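Local atomic coordinates of probable oxidoreductase (Pseudomonas aeruginosa, PDB entry 4B7C), a protein that is probably an NADP-dependent oxidoreductase of the medium-chain dehydrogenase/reductase family, its natural substrate not established. Residues Arg213-Pro216 with Lys217-Val221; Asn264-Ser267 with Leu268-Asn271; Glu276-Val280 with Met281-Gln285; Thr296-Glu300 with Gly301-Ser305. All blocks are in the same frame, centred on the assembly; numbering follows the deposited sequence.

All four contacts are local, and all are partly buried. Contacts 1 and 3 lie at strands of the same six-stranded parallel Rossmann sheet: contact 1 turns from helix 207-214 into strand 219-224, whereas contact 3 leaves 274-277, an edge strand within this chain. Contact 2 is the turn into the short helix 267-270 just before that strand, and like contact 3 it touches the second subunit; contacts 1 and 4 do not. Contact 4 closes helix 287-299 at a more exposed place. Chemistry follows position: one turn bond and a sulfur-methylene touch in 213-221, an asparagine-serine clasp in 264-271, methionine packing and a bridging water in 276-285, and a Schellman motif with a surface salt bridge in 296-305.

Contact 1 of 4, residues Arg213-Pro216 with Lys217-Val221; sequences RECP and KGIDV
The carbonyl oxygen of C215 takes the amide of G218, with G218 N 3.0 Å from C215 O and an N-H...O angle of 151°. This bond closes a type I beta turn from C215 to G218, with P216 and K217 at its two corners. The K217 chain runs extended out from the exposed corner. Beyond the turn G218 has a positive phi of 80°, and the chain straightens so that I219 comes back alongside C215. There the thiol meets a methylene: C215 SG lies 4.0 Å from I219 CG1. C215 SG and I219 CG1 each lie beside their own backbone N, anti to the carbonyl carbon. Before the turn, R213 NE and E214 OE2 form a salt bridge of 3.0 Å at the end of the helix; R213 pairs also with E205, and E214 with R176. The whole is an alpha-to-beta connection of the Rossmann fold: helix 207-214 hands over to strand 219-224, and C215 and I219 both pack on V154 of the neighbouring strand 152-155.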
ATOM      1  N   ARG B 213     -18.711 -12.901  -9.987  1.00 66.30           N
ATOM      2  CA  ARG B 213     -19.754 -13.777  -9.457  1.00 67.48           C
ATOM      3  C   ARG B 213     -19.748 -13.826  -7.931  1.00 66.68           C
ATOM      4  O   ARG B 213     -20.785 -13.660  -7.284  1.00 63.78           O
ATOM      5  CB  ARG B 213     -19.581 -15.189 -10.012  1.00 68.47           C
ATOM      6  CG  ARG B 213     -20.579 -16.189  -9.447  1.00 69.32           C
ATOM      7  CD  ARG B 213     -20.329 -17.602  -9.947  1.00 70.71           C
ATOM      8  NE  ARG B 213     -19.107 -18.191  -9.393  1.00 67.68           N
ATOM      9  CZ  ARG B 213     -17.967 -18.371 -10.061  1.00 67.64           C
ATOM     10  NH1 ARG B 213     -17.852 -18.011 -11.337  1.00 69.33           N
ATOM     11  NH2 ARG B 213     -16.927 -18.919  -9.451  1.00 65.16           N
ATOM     12  N   GLU B 214     -18.566 -14.052  -7.365  1.00 67.39           N
ATOM     13  CA  GLU B 214     -18.436 -14.314  -5.925  1.00 67.18           C
ATOM     14  C   GLU B 214     -18.411 -13.064  -5.040  1.00 65.08           C
ATOM     15  O   GLU B 214     -18.713 -13.145  -3.849  1.00 66.30           O
ATOM     16  CB  GLU B 214     -17.188 -15.152  -5.638  1.00 65.71           C
ATOM     17  CG  GLU B 214     -17.207 -16.551  -6.246  1.00 67.24           C
ATOM     18  CD  GLU B 214     -18.309 -17.447  -5.696  1.00 65.33           C
ATOM     19  OE1 GLU B 214     -18.772 -17.228  -4.553  1.00 63.94           O
ATOM     20  OE2 GLU B 214     -18.710 -18.376  -6.423  1.00 69.77           O
ATOM     21  N   CYS B 215     -18.034 -11.924  -5.614  1.00 64.78           N
ATOM     22  CA  CYS B 215     -17.890 -10.667  -4.848  1.00 66.06           C
ATOM     23  C   CYS B 215     -18.692  -9.523  -5.458  1.00 69.68           C
ATOM     24  O   CYS B 215     -18.122  -8.510  -5.871  1.00 69.54           O
ATOM     25  CB  CYS B 215     -16.419 -10.248  -4.747  1.00 63.69           C
ATOM     26  SG  CYS B 215     -15.296 -11.563  -4.294  1.00 56.44           S
ATOM     27  N   PRO B 216     -20.028  -9.655  -5.466  1.00 73.50           N
ATOM     28  CA  PRO B 216     -20.866  -8.668  -6.144  1.00 74.53           C
ATOM     29  C   PRO B 216     -20.765  -7.245  -5.581  1.00 73.67           C
ATOM     30  O   PRO B 216     -20.983  -6.282  -6.317  1.00 76.70           O
ATOM     31  CB  PRO B 216     -22.282  -9.226  -5.951  1.00 74.24           C
ATOM     32  CG  PRO B 216     -22.208 -10.014  -4.688  1.00 74.93           C
ATOM     33  CD  PRO B 216     -20.825 -10.603  -4.664  1.00 73.47           C
ATOM     34  N   LYS B 217     -20.456  -7.123  -4.291  1.00 70.92           N
ATOM     35  CA  LYS B 217     -20.320  -5.806  -3.640  1.00 69.56           C
ATOM     36  C   LYS B 217     -18.858  -5.374  -3.452  1.00 64.60           C
ATOM     37  O   LYS B 217     -18.548  -4.522  -2.627  1.00 68.41           O
ATOM     38  CB  LYS B 217     -21.062  -5.796  -2.296  1.00 72.08           C
ATOM     39  CG  LYS B 217     -22.579  -5.872  -2.468  1.00 76.96           C
ATOM     40  CD  LYS B 217     -23.382  -5.624  -1.233  1.00 80.14           C
ATOM     41  CE  LYS B 217     -24.800  -5.082  -1.413  1.00 79.72           C
ATOM     42  NZ  LYS B 217     -25.492  -4.941  -0.106  1.00 81.95           N
ATOM     43  N   GLY B 218     -17.966  -5.948  -4.245  1.00 58.24           N
ATOM     44  CA  GLY B 218     -16.546  -5.629  -4.161  1.00 56.07           C
ATOM     45  C   GLY B 218     -15.821  -6.340  -3.022  1.00 55.16           C
ATOM     46  O   GLY B 218     -16.422  -7.105  -2.259  1.00 58.21           O
ATOM     47  N   ILE B 219     -14.516  -6.089  -2.922  1.00 48.18           N
ATOM     48  CA  ILE B 219     -13.651  -6.768  -1.944  1.00 44.67           C
ATOM     49  C   ILE B 219     -13.175  -5.789  -0.851  1.00 44.05           C
ATOM     50  O   ILE B 219     -12.501  -4.809  -1.135  1.00 42.63           O
ATOM     51  CB  ILE B 219     -12.436  -7.416  -2.634  1.00 43.17           C
ATOM     52  CG1 ILE B 219     -12.896  -8.398  -3.719  1.00 39.73           C
ATOM     53  CG2 ILE B 219     -11.543  -8.132  -1.618  1.00 39.20           C
ATOM     54  CD1 ILE B 219     -11.764  -8.872  -4.594  1.00 38.48           C
ATOM     55  N   ASP B 220     -13.569  -6.054   0.390  1.00 43.60           N
ATOM     56  CA  ASP B 220     -13.237  -5.190   1.536  1.00 42.67           C
ATOM     57  C   ASP B 220     -11.881  -5.505   2.145  1.00 42.74           C
ATOM     58  O   ASP B 220     -11.170  -4.610   2.598  1.00 41.01           O
ATOM     59  CB  ASP B 220     -14.287  -5.326   2.629  1.00 43.56           C
ATOM     60  CG  ASP B 220     -15.649  -4.837   2.182  1.00 47.91           C
ATOM     61  OD1 ASP B 220     -15.764  -3.628   1.891  1.00 44.18           O
ATOM     62  OD2 ASP B 220     -16.589  -5.666   2.116  1.00 43.55           O
ATOM     63  N   VAL B 221     -11.559  -6.792   2.213  1.00 40.79           N
ATOM     64  CA  VAL B 221     -10.257  -7.234   2.713  1.00 34.94           C
ATOM     65  C   VAL B 221      -9.684  -8.255   1.772  1.00 34.75           C
ATOM     66  O   VAL B 221     -10.354  -9.235   1.423  1.00 38.18           O
ATOM     67  CB  VAL B 221     -10.327  -7.853   4.119  1.00 35.05           C
ATOM     68  CG1 VAL B 221      -8.951  -8.361   4.534  1.00 34.56           C
ATOM     69  CG2 VAL B 221     -10.868  -6.852   5.121  1.00 32.39           C
TER

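Contact 2 of 4, residues Asn264-Ser267 with Leu268-Asn271; sequences NYLS and LLVN
S267 and N271 are clasped by two sound bonds and one weak one, and the carbonyl oxygen of S267 is the centre of the group. N271 N reaches S267 O at 2.9 Å, the helical i to i+4 bond, while N271 ND2 comes to the same oxygen at 3.1 Å from the opposite face of the carbonyl plane. N271 ND2 also lies 2.8 Å from S267 OG, but at 124° this bond is weak; the stronger partner of the hydroxyl is the backbone oxygen of L235. With chi1 at -65°, the N271 amide folds back along the helix, toward S267 OG. Three earlier carbonyls complete the turn. N264 O accepts from S267 N at 2.9 Å, closing a type I beta turn from N264 to S267; Y265 O accepts from L268 N at 2.9 Å, and L266 O receives V270 N, nearly straight at 168°, together with a weak bond from L269 N. On the apolar side L266 and L269 run side by side, their CD2 methyls 4.1 Å apart, and L266 CG rests on one face of the Y265 ring, toward the rim. Y265, L266 and L269 also pack on the second subunit, against G227, A249 and M278 of that chain. The short helix 267-270 thus lies at the dimer interface ahead of strand 274-277, with S267 and N271 against I238 of strand 238-239.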
ATOM      1  N   ASN B 264      -1.989  -2.438 -11.324  1.00 39.47           N
ATOM      2  CA  ASN B 264      -3.262  -1.836 -10.885  1.00 41.29           C
ATOM      3  C   ASN B 264      -3.212  -1.198  -9.487  1.00 39.09           C
ATOM      4  O   ASN B 264      -4.252  -0.948  -8.872  1.00 38.18           O
ATOM      5  CB  ASN B 264      -4.390  -2.882 -10.919  1.00 45.42           C
ATOM      6  CG  ASN B 264      -4.664  -3.396 -12.322  1.00 47.62           C
ATOM      7  OD1 ASN B 264      -4.730  -2.619 -13.268  1.00 49.94           O
ATOM      8  ND2 ASN B 264      -4.831  -4.707 -12.459  1.00 46.71           N
ATOM      9  N   TYR B 265      -2.007  -0.898  -9.016  1.00 40.59           N
ATOM     10  CA  TYR B 265      -1.811  -0.371  -7.645  1.00 42.30           C
ATOM     11  C   TYR B 265      -2.546   0.953  -7.404  1.00 40.54           C
ATOM     12  O   TYR B 265      -2.928   1.251  -6.281  1.00 40.21           O
ATOM     13  CB  TYR B 265      -0.321  -0.223  -7.316  1.00 41.20           C
ATOM     14  CG  TYR B 265       0.277   1.078  -7.775  1.00 43.89           C
ATOM     15  CD1 TYR B 265       0.697   1.252  -9.092  1.00 45.30           C
ATOM     16  CD2 TYR B 265       0.428   2.141  -6.894  1.00 43.97           C
ATOM     17  CE1 TYR B 265       1.244   2.452  -9.516  1.00 46.98           C
ATOM     18  CE2 TYR B 265       0.963   3.346  -7.306  1.00 44.90           C
ATOM     19  CZ  TYR B 265       1.373   3.499  -8.611  1.00 46.74           C
ATOM     20  OH  TYR B 265       1.893   4.697  -9.006  1.00 44.92           O
ATOM     21  N   LEU B 266      -2.772   1.724  -8.464  1.00 39.22           N
ATOM     22  CA  LEU B 266      -3.500   3.001  -8.351  1.00 38.08           C
ATOM     23  C   LEU B 266      -4.959   2.822  -7.971  1.00 35.97           C
ATOM     24  O   LEU B 266      -5.646   3.779  -7.615  1.00 36.58           O
ATOM     25  CB  LEU B 266      -3.372   3.836  -9.630  1.00 39.66           C
ATOM     26  CG  LEU B 266      -2.034   4.564  -9.781  1.00 41.06           C
ATOM     27  CD1 LEU B 266      -1.930   5.222 -11.155  1.00 43.64           C
ATOM     28  CD2 LEU B 266      -1.867   5.599  -8.664  1.00 37.63           C
ATOM     29  N   SER B 267      -5.446   1.586  -8.024  1.00 37.16           N
ATOM     30  CA  SER B 267      -6.755   1.271  -7.446  1.00 34.88           C
ATOM     31  C   SER B 267      -6.804   1.682  -5.972  1.00 32.61           C
ATOM     32  O   SER B 267      -7.860   2.017  -5.440  1.00 33.58           O
ATOM     33  CB  SER B 267      -7.073  -0.224  -7.595  1.00 36.76           C
ATOM     34  OG  SER B 267      -8.368  -0.490  -7.093  1.00 38.26           O
ATOM     35  N   LEU B 268      -5.655   1.638  -5.310  1.00 34.28           N
ATOM     36  CA  LEU B 268      -5.534   2.113  -3.904  1.00 33.71           C
ATOM     37  C   LEU B 268      -5.844   3.591  -3.750  1.00 33.37           C
ATOM     38  O   LEU B 268      -6.404   4.021  -2.737  1.00 35.17           O
ATOM     39  CB  LEU B 268      -4.133   1.848  -3.361  1.00 33.18           C
ATOM     40  CG  LEU B 268      -3.692   0.392  -3.229  1.00 32.46           C
ATOM     41  CD1 LEU B 268      -2.214   0.311  -2.874  1.00 33.86           C
ATOM     42  CD2 LEU B 268      -4.559  -0.346  -2.221  1.00 31.58           C
ATOM     43  N   LEU B 269      -5.513   4.360  -4.779  1.00 35.72           N
ATOM     44  CA  LEU B 269      -5.893   5.781  -4.849  1.00 36.35           C
ATOM     45  C   LEU B 269      -7.391   5.948  -5.136  1.00 34.14           C
ATOM     46  O   LEU B 269      -8.116   6.606  -4.390  1.00 33.48           O
ATOM     47  CB  LEU B 269      -5.057   6.499  -5.921  1.00 37.98           C
ATOM     48  CG  LEU B 269      -5.385   7.970  -6.225  1.00 39.95           C
ATOM     49  CD1 LEU B 269      -5.366   8.831  -4.983  1.00 42.50           C
ATOM     50  CD2 LEU B 269      -4.380   8.508  -7.227  1.00 42.68           C
ATOM     51  N   VAL B 270      -7.842   5.356  -6.238  1.00 37.25           N
ATOM     52  CA  VAL B 270      -9.253   5.448  -6.664  1.00 35.92           C
ATOM     53  C   VAL B 270     -10.221   5.050  -5.552  1.00 35.76           C
ATOM     54  O   VAL B 270     -11.224   5.722  -5.294  1.00 37.08           O
ATOM     55  CB  VAL B 270      -9.489   4.562  -7.900  1.00 39.56           C
ATOM     56  CG1 VAL B 270     -10.949   4.623  -8.326  1.00 40.03           C
ATOM     57  CG2 VAL B 270      -8.580   5.011  -9.032  1.00 41.42           C
ATOM     58  N   ASN B 271      -9.870   3.978  -4.848  1.00 36.78           N
ATOM     59  CA  ASN B 271     -10.684   3.451  -3.748  1.00 36.72           C
ATOM     60  C   ASN B 271     -10.248   3.888  -2.344  1.00 36.67           C
ATOM     61  O   ASN B 271     -10.833   3.476  -1.336  1.00 38.70           O
ATOM     62  CB  ASN B 271     -10.697   1.928  -3.847  1.00 39.35           C
ATOM     63  CG  ASN B 271     -11.390   1.455  -5.105  1.00 38.26           C
ATOM     64  OD1 ASN B 271     -12.590   1.654  -5.247  1.00 38.93           O
ATOM     65  ND2 ASN B 271     -10.634   0.874  -6.034  1.00 38.46           N
TER

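Contact 3 of 4, residues Glu276-Val280 with Met281-Gln285; sequences EGMVV and MDYAQ
M278 reaches Y283 by a chain bent at every torsion: its CG sits between the backbone N and the carbonyl carbon (chi1 74°), and two further turns of the same sense, at chi2 and chi3, fold the methyl back. M278 CE thereby comes to 3.6 Å from Y283 CE1, the two side chains crossing at about a right angle. M281 shares the crowded chi1 position, at 84°, and its thioether lies along V279, with M281 SD 3.5 Å from V279 CG1. Two backbone bonds wind the chain beyond the strand into 3-10 geometry. D282 N donates to V279 O at 3.1 Å, and Y283 N to V280 O at 2.9 Å. V280 O also lies at the edge of the Y283 ring, in its plane.

A water ties the start of this turn to its acidic residue, accepting from V279 N at 3.0 Å and donating to D282 OD2 at 2.7 Å. That carboxylate oxygen also has a stronger partner, R272 of the second subunit, across the dimer interface. Y283 OH bonds to D143, and the ring stacks with F139. Strand 274-277 is an edge strand of the parallel sheet within this chain, and E276 pairs antiparallel with a strand of the second subunit, continuing the sheet across the interface; the turn that follows leads to helix 287-299, and M278, together with V280 and Y283 of the turn, packs against helix 132-145.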
ATOM      1  N   GLU B 276      -0.791  -3.038   3.214  1.00 29.85           N
ATOM      2  CA  GLU B 276       0.133  -3.099   4.340  1.00 29.46           C
ATOM      3  C   GLU B 276       0.755  -4.470   4.552  1.00 29.65           C
ATOM      4  O   GLU B 276       0.077  -5.500   4.507  1.00 30.24           O
ATOM      5  CB  GLU B 276      -0.574  -2.644   5.614  1.00 31.26           C
ATOM      6  CG  GLU B 276       0.348  -2.508   6.810  1.00 31.41           C
ATOM      7  CD  GLU B 276      -0.322  -1.851   8.006  1.00 32.68           C
ATOM      8  OE1 GLU B 276      -1.390  -1.233   7.851  1.00 35.06           O
ATOM      9  OE2 GLU B 276       0.244  -1.939   9.107  1.00 34.76           O
ATOM     10  N   GLY B 277       2.059  -4.465   4.793  1.00 27.05           N
ATOM     11  CA  GLY B 277       2.797  -5.682   5.068  1.00 28.75           C
ATOM     12  C   GLY B 277       2.865  -5.993   6.554  1.00 28.89           C
ATOM     13  O   GLY B 277       2.774  -5.096   7.392  1.00 27.74           O
ATOM     14  N   MET B 278       2.982  -7.275   6.872  1.00 28.76           N
ATOM     15  CA  MET B 278       3.144  -7.722   8.261  1.00 27.73           C
ATOM     16  C   MET B 278       4.029  -8.947   8.347  1.00 29.98           C
ATOM     17  O   MET B 278       4.174  -9.707   7.376  1.00 32.04           O
ATOM     18  CB  MET B 278       1.795  -7.997   8.940  1.00 27.95           C
ATOM     19  CG  MET B 278       1.090  -9.285   8.500  1.00 29.65           C
ATOM     20  SD  MET B 278       1.764 -10.808   9.207  1.00 29.98           S
ATOM     21  CE  MET B 278       1.233 -10.669  10.903  1.00 28.55           C
ATOM     22  N   VAL B 279       4.615  -9.121   9.525  1.00 28.64           N
ATOM     23  CA  VAL B 279       5.451 -10.274   9.845  1.00 30.36           C
ATOM     24  C   VAL B 279       5.057 -10.765  11.249  1.00 29.42           C
ATOM     25  O   VAL B 279       4.924  -9.959  12.177  1.00 27.08           O
ATOM     26  CB  VAL B 279       6.941  -9.878   9.769  1.00 34.48           C
ATOM     27  CG1 VAL B 279       7.803 -10.760  10.630  1.00 40.65           C
ATOM     28  CG2 VAL B 279       7.435  -9.966   8.329  1.00 36.69           C
ATOM     29  N   VAL B 280       4.805 -12.069  11.389  1.00 27.55           N
ATOM     30  CA  VAL B 280       4.165 -12.604  12.614  1.00 27.75           C
ATOM     31  C   VAL B 280       5.007 -12.376  13.873  1.00 26.34           C
ATOM     32  O   VAL B 280       4.469 -12.151  14.946  1.00 27.25           O
ATOM     33  CB  VAL B 280       3.786 -14.113  12.475  1.00 27.10           C
ATOM     34  CG1 VAL B 280       5.018 -14.980  12.317  1.00 24.66           C
ATOM     35  CG2 VAL B 280       2.975 -14.585  13.675  1.00 26.73           C
ATOM     36  N   MET B 281       6.322 -12.387  13.736  1.00 29.31           N
ATOM     37  CA  MET B 281       7.194 -12.201  14.909  1.00 32.56           C
ATOM     38  C   MET B 281       7.035 -10.844  15.589  1.00 32.01           C
ATOM     39  O   MET B 281       7.329 -10.705  16.774  1.00 31.60           O
ATOM     40  CB  MET B 281       8.651 -12.414  14.534  1.00 38.05           C
ATOM     41  CG  MET B 281       9.333 -11.118  13.931  1.00 46.61           C
ATOM     42  SD  MET B 281      10.685 -11.196  12.651  1.00 56.00           S
ATOM     43  CE  MET B 281      12.137 -11.339  13.699  1.00 51.99           C
ATOM     44  N   ASP B 282       6.548  -9.855  14.844  1.00 28.88           N
ATOM     45  CA  ASP B 282       6.261  -8.538  15.429  1.00 29.10           C
ATOM     46  C   ASP B 282       5.177  -8.629  16.506  1.00 29.82           C
ATOM     47  O   ASP B 282       5.024  -7.712  17.310  1.00 30.85           O
ATOM     48  CB  ASP B 282       5.830  -7.521  14.360  1.00 27.83           C
ATOM     49  CG  ASP B 282       6.964  -7.113  13.435  1.00 27.11           C
ATOM     50  OD1 ASP B 282       8.124  -7.454  13.715  1.00 25.54           O
ATOM     51  OD2 ASP B 282       6.696  -6.445  12.421  1.00 28.14           O
ATOM     52  N   TYR B 283       4.412  -9.718  16.492  1.00 29.85           N
ATOM     53  CA  TYR B 283       3.299  -9.909  17.433  1.00 29.97           C
ATOM     54  C   TYR B 283       3.620 -10.875  18.591  1.00 29.81           C
ATOM     55  O   TYR B 283       2.724 -11.258  19.339  1.00 30.16           O
ATOM     56  CB  TYR B 283       2.053 -10.393  16.674  1.00 30.05           C
ATOM     57  CG  TYR B 283       1.463  -9.359  15.750  1.00 28.90           C
ATOM     58  CD1 TYR B 283       1.961  -9.193  14.461  1.00 29.89           C
ATOM     59  CD2 TYR B 283       0.445  -8.516  16.168  1.00 28.35           C
ATOM     60  CE1 TYR B 283       1.436  -8.236  13.598  1.00 28.36           C
ATOM     61  CE2 TYR B 283      -0.074  -7.553  15.315  1.00 29.17           C
ATOM     62  CZ  TYR B 283       0.440  -7.422  14.026  1.00 28.45           C
ATOM     63  OH  TYR B 283      -0.084  -6.490  13.153  1.00 28.91           O
ATOM     64  N   ALA B 284       4.897 -11.205  18.756  1.00 29.57           N
ATOM     65  CA  ALA B 284       5.353 -12.186  19.755  1.00 30.96           C
ATOM     66  C   ALA B 284       4.765 -11.967  21.146  1.00 33.06           C
ATOM     67  O   ALA B 284       4.354 -12.916  21.793  1.00 32.23           O
ATOM     68  CB  ALA B 284       6.881 -12.234  19.831  1.00 30.04           C
ATOM     69  N   GLN B 285       4.705 -10.717  21.580  1.00 33.55           N
ATOM     70  CA  GLN B 285       4.183 -10.389  22.907  1.00 34.34           C
ATOM     71  C   GLN B 285       2.708 -10.743  23.088  1.00 34.22           C
ATOM     72  O   GLN B 285       2.232 -10.860  24.208  1.00 31.70           O
ATOM     73  CB  GLN B 285       4.388  -8.906  23.197  1.00 34.21           C
ATOM     74  CG  GLN B 285       4.018  -8.440  24.611  1.00 37.22           C
ATOM     75  CD  GLN B 285       4.368  -6.991  24.916  1.00 37.18           C
ATOM     76  OE1 GLN B 285       5.253  -6.391  24.297  1.00 43.09           O
ATOM     77  NE2 GLN B 285       3.682  -6.435  25.898  1.00 34.97           N
TER
HETATM   78  O   HOH W   1       4.199  -6.797  11.378  1.00 29.26           O

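Contact 4 of 4, residues Thr296-Glu300 with Gly301-Ser305; sequences TWLAE and GKLQS
A Schellman motif ends helix 287-299 here, leading the chain toward strand 307-311, at a place where exposed residues outnumber buried ones. G301 is the first residue to leave helical geometry, and its positive phi, 76°, turns the chain out of the helix. The motif uses the carbonyls of W297 and L298. Its defining pair is K302 N to W297 O, nearly along the C=O axis at 2.9 Å, and G301 N to L298 O at 3.0 Å. W297 O accepts L303 N as an extra donor, from above the carbonyl plane at a longer 3.3 Å. These bonds secure the carbonyls at the end of the helix and draw the outgoing chain back beside it.

Side chains of the last helical turn then meet those of the exit. L303 packs beside that turn with its CB 4.0 Å from W297 CB, joining the tryptophan in a buried patch that W297 shares with I169 and L172 of helix 161-172, while L303 packs on Q168 of that helix. L298 meets the same leucine by a methyl, its CD2 lying 3.8 Å from L303 CD2, and touches S305 CB as well; the S305 hydroxyl is held by E307 and S128. The K302 and W297 side chains cross at about a right angle, with K302 CD near W297 CD1. On the exposed side E300 and K302 lie side by side, both extended beyond CG, and K302 NZ meets E300 OE1 head-on at 2.9 Å in a salt bridge that spans the glycine.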
ATOM      1  N   THR B 296      -9.379 -22.409  21.683  1.00 42.83           N
ATOM      2  CA  THR B 296     -10.810 -22.557  21.983  1.00 47.10           C
ATOM      3  C   THR B 296     -11.631 -22.746  20.694  1.00 47.76           C
ATOM      4  O   THR B 296     -12.573 -23.534  20.661  1.00 50.60           O
ATOM      5  CB  THR B 296     -11.368 -21.380  22.805  1.00 47.24           C
ATOM      6  OG1 THR B 296     -11.393 -20.197  22.004  1.00 58.19           O
ATOM      7  CG2 THR B 296     -10.508 -21.135  24.029  1.00 42.83           C
ATOM      8  N   TRP B 297     -11.274 -22.027  19.638  1.00 46.35           N
ATOM      9  CA  TRP B 297     -11.953 -22.193  18.345  1.00 44.04           C
ATOM     10  C   TRP B 297     -11.792 -23.602  17.849  1.00 44.39           C
ATOM     11  O   TRP B 297     -12.744 -24.221  17.374  1.00 42.25           O
ATOM     12  CB  TRP B 297     -11.423 -21.219  17.293  1.00 43.29           C
ATOM     13  CG  TRP B 297     -11.918 -19.790  17.444  1.00 44.18           C
ATOM     14  CD1 TRP B 297     -13.103 -19.346  18.025  1.00 43.37           C
ATOM     15  CD2 TRP B 297     -11.260 -18.575  16.966  1.00 42.93           C
ATOM     16  NE1 TRP B 297     -13.211 -17.980  17.963  1.00 42.76           N
ATOM     17  CE2 TRP B 297     -12.145 -17.456  17.333  1.00 43.09           C
ATOM     18  CE3 TRP B 297     -10.065 -18.311  16.307  1.00 44.76           C
ATOM     19  CZ2 TRP B 297     -11.826 -16.143  17.048  1.00 43.82           C
ATOM     20  CZ3 TRP B 297      -9.761 -16.979  16.023  1.00 43.60           C
ATOM     21  CH2 TRP B 297     -10.620 -15.923  16.382  1.00 45.23           C
ATOM     22  N   LEU B 298     -10.578 -24.125  17.975  1.00 42.18           N
ATOM     23  CA  LEU B 298     -10.298 -25.511  17.602  1.00 43.17           C
ATOM     24  C   LEU B 298     -11.107 -26.499  18.454  1.00 46.02           C
ATOM     25  O   LEU B 298     -11.745 -27.403  17.922  1.00 47.52           O
ATOM     26  CB  LEU B 298      -8.807 -25.819  17.731  1.00 40.99           C
ATOM     27  CG  LEU B 298      -7.890 -25.163  16.706  1.00 40.75           C
ATOM     28  CD1 LEU B 298      -6.482 -25.149  17.278  1.00 36.69           C
ATOM     29  CD2 LEU B 298      -7.933 -25.912  15.382  1.00 37.25           C
ATOM     30  N   ALA B 299     -11.062 -26.309  19.768  1.00 47.64           N
ATOM     31  CA  ALA B 299     -11.743 -27.194  20.732  1.00 51.28           C
ATOM     32  C   ALA B 299     -13.251 -27.237  20.501  1.00 52.37           C
ATOM     33  O   ALA B 299     -13.871 -28.291  20.618  1.00 53.21           O
ATOM     34  CB  ALA B 299     -11.460 -26.749  22.162  1.00 48.37           C
ATOM     35  N   GLU B 300     -13.819 -26.084  20.157  1.00 52.40           N
ATOM     36  CA  GLU B 300     -15.257 -25.954  19.915  1.00 53.45           C
ATOM     37  C   GLU B 300     -15.675 -26.428  18.515  1.00 52.28           C
ATOM     38  O   GLU B 300     -16.858 -26.486  18.208  1.00 53.26           O
ATOM     39  CB  GLU B 300     -15.705 -24.505  20.121  1.00 55.02           C
ATOM     40  CG  GLU B 300     -15.656 -24.058  21.576  1.00 57.13           C
ATOM     41  CD  GLU B 300     -15.906 -22.569  21.757  1.00 59.64           C
ATOM     42  OE1 GLU B 300     -16.228 -21.897  20.765  1.00 60.30           O
ATOM     43  OE2 GLU B 300     -15.793 -22.066  22.895  1.00 60.79           O
ATOM     44  N   GLY B 301     -14.703 -26.780  17.680  1.00 51.39           N
ATOM     45  CA  GLY B 301     -14.976 -27.228  16.312  1.00 51.88           C
ATOM     46  C   GLY B 301     -15.335 -26.102  15.353  1.00 51.21           C
ATOM     47  O   GLY B 301     -15.812 -26.354  14.246  1.00 54.92           O
ATOM     48  N   LYS B 302     -15.111 -24.861  15.782  1.00 50.45           N
ATOM     49  CA  LYS B 302     -15.395 -23.683  14.957  1.00 50.42           C
ATOM     50  C   LYS B 302     -14.319 -23.470  13.903  1.00 48.08           C
ATOM     51  O   LYS B 302     -14.555 -22.837  12.885  1.00 50.07           O
ATOM     52  CB  LYS B 302     -15.508 -22.428  15.813  1.00 54.88           C
ATOM     53  CG  LYS B 302     -16.767 -22.360  16.658  1.00 57.36           C
ATOM     54  CD  LYS B 302     -16.821 -21.083  17.481  1.00 61.42           C
ATOM     55  CE  LYS B 302     -18.062 -21.036  18.350  1.00 64.84           C
ATOM     56  NZ  LYS B 302     -17.918 -19.978  19.385  1.00 70.96           N
ATOM     57  N   LEU B 303     -13.142 -24.023  14.150  1.00 46.11           N
ATOM     58  CA  LEU B 303     -12.020 -23.933  13.225  1.00 45.46           C
ATOM     59  C   LEU B 303     -11.309 -25.289  13.113  1.00 43.19           C
ATOM     60  O   LEU B 303     -11.128 -25.969  14.111  1.00 41.21           O
ATOM     61  CB  LEU B 303     -11.038 -22.862  13.713  1.00 44.07           C
ATOM     62  CG  LEU B 303      -9.984 -22.373  12.718  1.00 44.33           C
ATOM     63  CD1 LEU B 303      -9.725 -20.889  12.956  1.00 44.03           C
ATOM     64  CD2 LEU B 303      -8.708 -23.191  12.845  1.00 42.59           C
ATOM     65  N   GLN B 304     -10.909 -25.651  11.897  1.00 42.98           N
ATOM     66  CA  GLN B 304     -10.214 -26.919  11.610  1.00 47.01           C
ATOM     67  C   GLN B 304      -8.787 -26.709  11.151  1.00 44.98           C
ATOM     68  O   GLN B 304      -8.521 -25.757  10.427  1.00 44.14           O
ATOM     69  CB  GLN B 304     -10.921 -27.674  10.475  1.00 49.67           C
ATOM     70  CG  GLN B 304     -12.269 -28.264  10.826  1.00 53.76           C
ATOM     71  CD  GLN B 304     -12.983 -28.807   9.608  1.00 55.88           C
ATOM     72  OE1 GLN B 304     -14.168 -28.581   9.445  1.00 60.45           O
ATOM     73  NE2 GLN B 304     -12.261 -29.512   8.747  1.00 56.39           N
ATOM     74  N   SER B 305      -7.899 -27.644  11.505  1.00 42.76           N
ATOM     75  CA  SER B 305      -6.509 -27.601  11.081  1.00 44.09           C
ATOM     76  C   SER B 305      -6.036 -28.924  10.490  1.00 46.62           C
ATOM     77  O   SER B 305      -6.108 -29.969  11.131  1.00 50.48           O
ATOM     78  CB  SER B 305      -5.604 -27.231  12.259  1.00 43.93           C
ATOM     79  OG  SER B 305      -4.264 -27.032  11.825  1.00 40.40           O
TER